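Local atomic coordinates of putative alcohol dehydrogenase (Sinorhizobium meliloti, PDB entry 4J6F), a protein that probably oxidises alcohols with a nicotinamide dinucleotide as cofactor, as a member of the medium-chain dehydrogenase/reductase family. Residues Asp137-Ile151 / Gly327-Leu339. Sequence-based numbering, arbitrary orientation.
Sequences DFSIYNRDDDSLADI and GSSQGSRADFRRL
Capped by Ser332 and Asp335, the first turn of helix 333-344 rests on the C-terminal part of strand 133-140 and the turn after it, where Asp137 meets Phe336 and Tyr141 meets Arg333. A guanidinium suits the site because it is flat and charged: that of Arg333 stacks on the Tyr141 ring, planes 28° apart, in an off-centre cation-pi contact with CZ 4.2 Å from the ring centroid. Its CG adds a CH-pi contact over the same face, while Ser139 CB covers the opposite one. Asp137 lays its carboxylate nearly parallel to the Phe336 ring, at 10°, with CB 3.7 Å from the ring centroid. With CG turned anti to the backbone N (chi1 171°), the carboxylate also accepts from Tyr141 OH at OD2 (3.0 Å) and, in an Asx turn, from Ser139 N at OD1 (2.9 Å). With an alanine here, the Tyr141 hydroxyl and Ser139 N would probably both lose this acceptor, leaving the tyrosine ring freer to shift beneath Arg333. In the medium-chain dehydrogenase architecture, the contact joins the GroES-like catalytic domain to the chain leaving 324-327, the edge strand of the Rossmann-type sheet within this chain. There a water accepts from Gln330 NE2 and donates to Ser139 OG and Gly331 O (2.6 Å), linking both segments. Leu148 CD2 packs against Ser332 CA (3.8 Å) and Ile151 CD1 against Gln330 CD (3.8 Å), small apolar ends that fill in beside the backbone. Gln322 of the second subunit packs against both Leu148 and Ile151, bringing this junction to the subunit interface.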
loop_
_atom_site.group_PDB
_atom_site.type_symbol
_atom_site.label_atom_id
_atom_site.label_comp_id
_atom_site.label_asym_id
_atom_site.label_seq_id
_atom_site.Cartn_x
_atom_site.Cartn_y
_atom_site.Cartn_z
ATOM N N ASP A 137 -20.866 6.558 -19.317
ATOM C CA ASP A 137 -20.001 5.981 -18.297
ATOM C C ASP A 137 -19.346 4.761 -18.935
ATOM O O ASP A 137 -20.014 3.776 -19.227
ATOM C CB ASP A 137 -20.805 5.573 -17.065
ATOM C CG ASP A 137 -19.987 4.766 -16.064
ATOM O OD1 ASP A 137 -18.780 4.513 -16.301
ATOM O OD2 ASP A 137 -20.561 4.381 -15.027
ATOM N N PHE A 138 -18.042 4.826 -19.153
ATOM C CA PHE A 138 -17.346 3.772 -19.886
ATOM C C PHE A 138 -17.259 2.426 -19.133
ATOM O O PHE A 138 -16.874 1.414 -19.726
ATOM C CB PHE A 138 -15.958 4.264 -20.373
ATOM C CG PHE A 138 -14.879 4.269 -19.311
ATOM C CD1 PHE A 138 -15.079 4.881 -18.067
ATOM C CD2 PHE A 138 -13.646 3.676 -19.560
ATOM C CE1 PHE A 138 -14.077 4.893 -17.102
ATOM C CE2 PHE A 138 -12.632 3.684 -18.593
ATOM C CZ PHE A 138 -12.846 4.303 -17.365
ATOM N N SER A 139 -17.627 2.410 -17.849
ATOM C CA SER A 139 -17.410 1.229 -16.994
ATOM C C SER A 139 -18.286 0.044 -17.331
ATOM O O SER A 139 -19.485 0.206 -17.547
ATOM C CB SER A 139 -17.654 1.568 -15.538
ATOM O OG SER A 139 -16.881 2.677 -15.153
ATOM N N ILE A 140 -17.683 -1.143 -17.387
ATOM C CA ILE A 140 -18.439 -2.398 -17.328
ATOM C C ILE A 140 -18.124 -2.963 -15.953
ATOM O O ILE A 140 -17.002 -3.356 -15.697
ATOM C CB ILE A 140 -18.025 -3.398 -18.420
ATOM C CG1 ILE A 140 -18.084 -2.739 -19.790
ATOM C CG2 ILE A 140 -18.910 -4.633 -18.385
ATOM C CD1 ILE A 140 -17.245 -3.461 -20.827
ATOM N N TYR A 141 -19.092 -2.975 -15.054
ATOM C CA TYR A 141 -18.782 -3.332 -13.679
ATOM C C TYR A 141 -18.701 -4.822 -13.502
ATOM O O TYR A 141 -17.862 -5.306 -12.750
ATOM C CB TYR A 141 -19.808 -2.736 -12.720
ATOM C CG TYR A 141 -19.730 -1.242 -12.679
ATOM C CD1 TYR A 141 -18.801 -0.601 -11.867
ATOM C CD2 TYR A 141 -20.551 -0.463 -13.490
ATOM C CE1 TYR A 141 -18.716 0.781 -11.838
ATOM C CE2 TYR A 141 -20.470 0.918 -13.470
ATOM C CZ TYR A 141 -19.553 1.531 -12.642
ATOM O OH TYR A 141 -19.473 2.899 -12.619
ATOM N N ASN A 142 -19.649 -5.533 -14.077
ATOM C CA ASN A 142 -19.641 -6.975 -14.049
ATOM C C ASN A 142 -20.004 -7.521 -12.684
ATOM O O ASN A 142 -19.925 -8.717 -12.454
ATOM C CB ASN A 142 -18.295 -7.498 -14.503
ATOM C CG ASN A 142 -18.172 -7.522 -15.996
ATOM O OD1 ASN A 142 -19.100 -7.898 -16.693
ATOM N ND2 ASN A 142 -17.028 -7.115 -16.495
ATOM N N ARG A 143 -20.421 -6.638 -11.788
ATOM C CA ARG A 143 -20.918 -7.055 -10.481
ATOM C C ARG A 143 -22.094 -6.181 -10.089
ATOM O O ARG A 143 -22.278 -5.103 -10.651
ATOM C CB ARG A 143 -19.832 -6.952 -9.421
ATOM C CG ARG A 143 -18.562 -7.695 -9.752
ATOM C CD ARG A 143 -17.617 -7.647 -8.575
ATOM N NE ARG A 143 -18.217 -8.326 -7.437
ATOM C CZ ARG A 143 -18.211 -9.642 -7.274
ATOM N NH1 ARG A 143 -18.797 -10.176 -6.218
ATOM N NH2 ARG A 143 -17.618 -10.429 -8.164
ATOM N N ASP A 144 -22.894 -6.650 -9.137
ATOM C CA ASP A 144 -23.970 -5.835 -8.609
ATOM C C ASP A 144 -23.517 -5.031 -7.389
ATOM O O ASP A 144 -24.012 -3.929 -7.154
ATOM C CB ASP A 144 -25.197 -6.690 -8.307
ATOM C CG ASP A 144 -25.867 -7.230 -9.574
ATOM O OD1 ASP A 144 -26.010 -6.486 -10.574
ATOM O OD2 ASP A 144 -26.268 -8.412 -9.561
ATOM N N ASP A 145 -22.566 -5.567 -6.624
ATOM C CA ASP A 145 -22.015 -4.826 -5.485
ATOM C C ASP A 145 -21.030 -3.747 -5.963
ATOM O O ASP A 145 -20.904 -3.509 -7.171
ATOM C CB ASP A 145 -21.385 -5.768 -4.450
ATOM C CG ASP A 145 -20.305 -6.660 -5.040
ATOM O OD1 ASP A 145 -19.603 -6.256 -5.990
ATOM O OD2 ASP A 145 -20.141 -7.783 -4.537
ATOM N N ASP A 146 -20.345 -3.100 -5.019
ATOM C CA ASP A 146 -19.432 -1.995 -5.331
ATOM C C ASP A 146 -17.968 -2.444 -5.423
ATOM O O ASP A 146 -17.043 -1.639 -5.243
ATOM C CB ASP A 146 -19.593 -0.857 -4.309
ATOM C CG ASP A 146 -19.202 -1.268 -2.892
ATOM O OD1 ASP A 146 -18.824 -2.437 -2.655
ATOM O OD2 ASP A 146 -19.271 -0.406 -1.998
ATOM N N SER A 147 -17.771 -3.734 -5.684
ATOM C CA SER A 147 -16.442 -4.302 -5.888
ATOM C C SER A 147 -15.914 -3.920 -7.276
ATOM O O SER A 147 -16.692 -3.774 -8.224
ATOM C CB SER A 147 -16.488 -5.818 -5.729
ATOM O OG SER A 147 -15.210 -6.375 -5.958
ATOM N N LEU A 148 -14.602 -3.739 -7.383
ATOM C CA LEU A 148 -13.981 -3.403 -8.661
ATOM C C LEU A 148 -13.129 -4.569 -9.167
ATOM O O LEU A 148 -12.296 -4.414 -10.065
ATOM C CB LEU A 148 -13.173 -2.098 -8.555
ATOM C CG LEU A 148 -13.903 -0.819 -8.077
ATOM C CD1 LEU A 148 -13.033 0.425 -8.235
ATOM C CD2 LEU A 148 -15.251 -0.613 -8.771
ATOM N N ALA A 149 -13.362 -5.746 -8.593
ATOM C CA ALA A 149 -12.562 -6.936 -8.899
ATOM C C ALA A 149 -12.702 -7.452 -10.344
ATOM O O ALA A 149 -11.763 -8.049 -10.865
ATOM C CB ALA A 149 -12.861 -8.044 -7.903
ATOM N N ASP A 150 -13.855 -7.225 -10.980
ATOM C CA ASP A 150 -14.142 -7.828 -12.291
ATOM C C ASP A 150 -14.391 -6.797 -13.382
ATOM O O ASP A 150 -14.886 -7.144 -14.451
ATOM C CB ASP A 150 -15.349 -8.774 -12.218
ATOM C CG ASP A 150 -15.124 -9.962 -11.283
ATOM O OD1 ASP A 150 -13.990 -10.488 -11.223
ATOM O OD2 ASP A 150 -16.097 -10.381 -10.610
ATOM N N ILE A 151 -14.045 -5.540 -13.116
ATOM C CA ILE A 151 -14.330 -4.456 -14.042
ATOM C C ILE A 151 -13.730 -4.666 -15.427
ATOM O O ILE A 151 -12.724 -5.366 -15.589
ATOM C CB ILE A 151 -13.829 -3.098 -13.532
ATOM C CG1 ILE A 151 -12.360 -3.198 -13.122
ATOM C CG2 ILE A 151 -14.715 -2.594 -12.404
ATOM C CD1 ILE A 151 -11.708 -1.862 -12.860
ATOM N N GLY A 327 -2.707 0.894 -5.264
ATOM C CA GLY A 327 -2.907 0.833 -6.703
ATOM C C GLY A 327 -4.386 0.762 -6.983
ATOM O O GLY A 327 -5.118 0.097 -6.250
ATOM N N SER A 328 -4.821 1.429 -8.051
ATOM C CA SER A 328 -6.238 1.637 -8.328
ATOM C C SER A 328 -6.514 1.803 -9.837
ATOM O O SER A 328 -5.709 2.409 -10.539
ATOM C CB SER A 328 -6.682 2.863 -7.525
ATOM O OG SER A 328 -7.728 3.582 -8.136
ATOM N N SER A 329 -7.620 1.234 -10.341
ATOM C CA SER A 329 -8.089 1.476 -11.733
ATOM C C SER A 329 -9.553 1.831 -11.749
ATOM O O SER A 329 -10.352 1.214 -11.034
ATOM C CB SER A 329 -7.951 0.256 -12.640
ATOM O OG SER A 329 -6.801 -0.479 -12.334
ATOM N N GLN A 330 -9.903 2.814 -12.565
ATOM C CA GLN A 330 -11.276 3.230 -12.793
ATOM C C GLN A 330 -11.953 3.630 -11.504
ATOM O O GLN A 330 -11.346 4.288 -10.687
ATOM C CB GLN A 330 -12.043 2.136 -13.521
ATOM C CG GLN A 330 -11.388 1.735 -14.826
ATOM C CD GLN A 330 -12.181 0.717 -15.606
ATOM O OE1 GLN A 330 -11.670 0.089 -16.515
ATOM N NE2 GLN A 330 -13.433 0.557 -15.259
ATOM N N GLY A 331 -13.190 3.213 -11.289
ATOM C CA GLY A 331 -13.850 3.623 -10.057
ATOM C C GLY A 331 -15.201 2.982 -9.874
ATOM O O GLY A 331 -15.653 2.222 -10.716
ATOM N N SER A 332 -15.851 3.283 -8.763
ATOM C CA SER A 332 -17.127 2.662 -8.455
ATOM C C SER A 332 -18.281 3.526 -8.959
ATOM O O SER A 332 -18.097 4.697 -9.285
ATOM C CB SER A 332 -17.243 2.487 -6.953
ATOM O OG SER A 332 -17.530 3.739 -6.363
ATOM N N ARG A 333 -19.477 2.946 -9.001
ATOM C CA ARG A 333 -20.687 3.701 -9.334
ATOM C C ARG A 333 -20.855 4.970 -8.506
ATOM O O ARG A 333 -21.231 6.006 -9.042
ATOM C CB ARG A 333 -21.931 2.827 -9.196
ATOM C CG ARG A 333 -21.984 1.690 -10.189
ATOM C CD ARG A 333 -23.248 0.881 -9.988
ATOM N NE ARG A 333 -22.892 -0.516 -9.817
ATOM C CZ ARG A 333 -23.062 -1.447 -10.740
ATOM N NH1 ARG A 333 -22.686 -2.689 -10.490
ATOM N NH2 ARG A 333 -23.626 -1.135 -11.896
ATOM N N ALA A 334 -20.576 4.891 -7.207
ATOM C CA ALA A 334 -20.732 6.056 -6.332
ATOM C C ALA A 334 -19.741 7.117 -6.740
ATOM O O ALA A 334 -20.074 8.299 -6.764
ATOM C CB ALA A 334 -20.542 5.684 -4.869
ATOM N N ASP A 335 -18.526 6.683 -7.077
ATOM C CA ASP A 335 -17.503 7.588 -7.569
ATOM C C ASP A 335 -18.009 8.304 -8.815
ATOM O O ASP A 335 -17.898 9.523 -8.915
ATOM C CB ASP A 335 -16.189 6.844 -7.828
ATOM C CG ASP A 335 -15.606 6.229 -6.556
ATOM O OD1 ASP A 335 -15.740 6.852 -5.482
ATOM O OD2 ASP A 335 -15.024 5.121 -6.613
ATOM N N PHE A 336 -18.613 7.559 -9.737
ATOM C CA PHE A 336 -19.139 8.162 -10.954
ATOM C C PHE A 336 -20.249 9.177 -10.675
ATOM O O PHE A 336 -20.308 10.231 -11.317
ATOM C CB PHE A 336 -19.632 7.108 -11.939
ATOM C CG PHE A 336 -20.023 7.685 -13.271
ATOM C CD1 PHE A 336 -19.059 7.928 -14.248
ATOM C CD2 PHE A 336 -21.346 8.017 -13.546
ATOM C CE1 PHE A 336 -19.408 8.470 -15.473
ATOM C CE2 PHE A 336 -21.699 8.562 -14.771
ATOM C CZ PHE A 336 -20.731 8.794 -15.732
ATOM N N ARG A 337 -21.132 8.863 -9.732
ATOM C CA ARG A 337 -22.221 9.770 -9.397
ATOM C C ARG A 337 -21.658 11.094 -8.894
ATOM O O ARG A 337 -22.085 12.170 -9.331
ATOM C CB ARG A 337 -23.165 9.134 -8.390
ATOM C CG ARG A 337 -24.317 8.377 -9.032
ATOM C CD ARG A 337 -25.225 7.778 -7.959
ATOM N NE ARG A 337 -25.022 6.334 -7.791
ATOM C CZ ARG A 337 -24.502 5.752 -6.711
ATOM N NH1 ARG A 337 -24.125 6.479 -5.665
ATOM N NH2 ARG A 337 -24.368 4.432 -6.668
ATOM N N ARG A 338 -20.665 10.994 -8.012
ATOM C CA ARG A 338 -20.000 12.154 -7.442
ATOM C C ARG A 338 -19.373 12.976 -8.546
ATOM O O ARG A 338 -19.399 14.204 -8.503
ATOM C CB ARG A 338 -18.928 11.731 -6.439
ATOM C CG ARG A 338 -18.290 12.892 -5.686
ATOM C CD ARG A 338 -17.818 12.453 -4.308
ATOM N NE ARG A 338 -16.795 11.410 -4.401
ATOM C CZ ARG A 338 -16.977 10.113 -4.140
ATOM N NH1 ARG A 338 -18.152 9.644 -3.738
ATOM N NH2 ARG A 338 -15.964 9.275 -4.289
ATOM N N LEU A 339 -18.812 12.300 -9.539
ATOM C CA LEU A 339 -18.205 12.995 -10.663
ATOM C C LEU A 339 -19.268 13.774 -11.438
ATOM O O LEU A 339 -19.106 14.973 -11.682
ATOM C CB LEU A 339 -17.459 12.015 -11.562
ATOM C CG LEU A 339 -16.946 12.499 -12.906
ATOM C CD1 LEU A 339 -16.042 13.700 -12.691
ATOM C CD2 LEU A 339 -16.201 11.363 -13.581
HETATM O O HOH W 1 -15.066 1.761 -13.240
#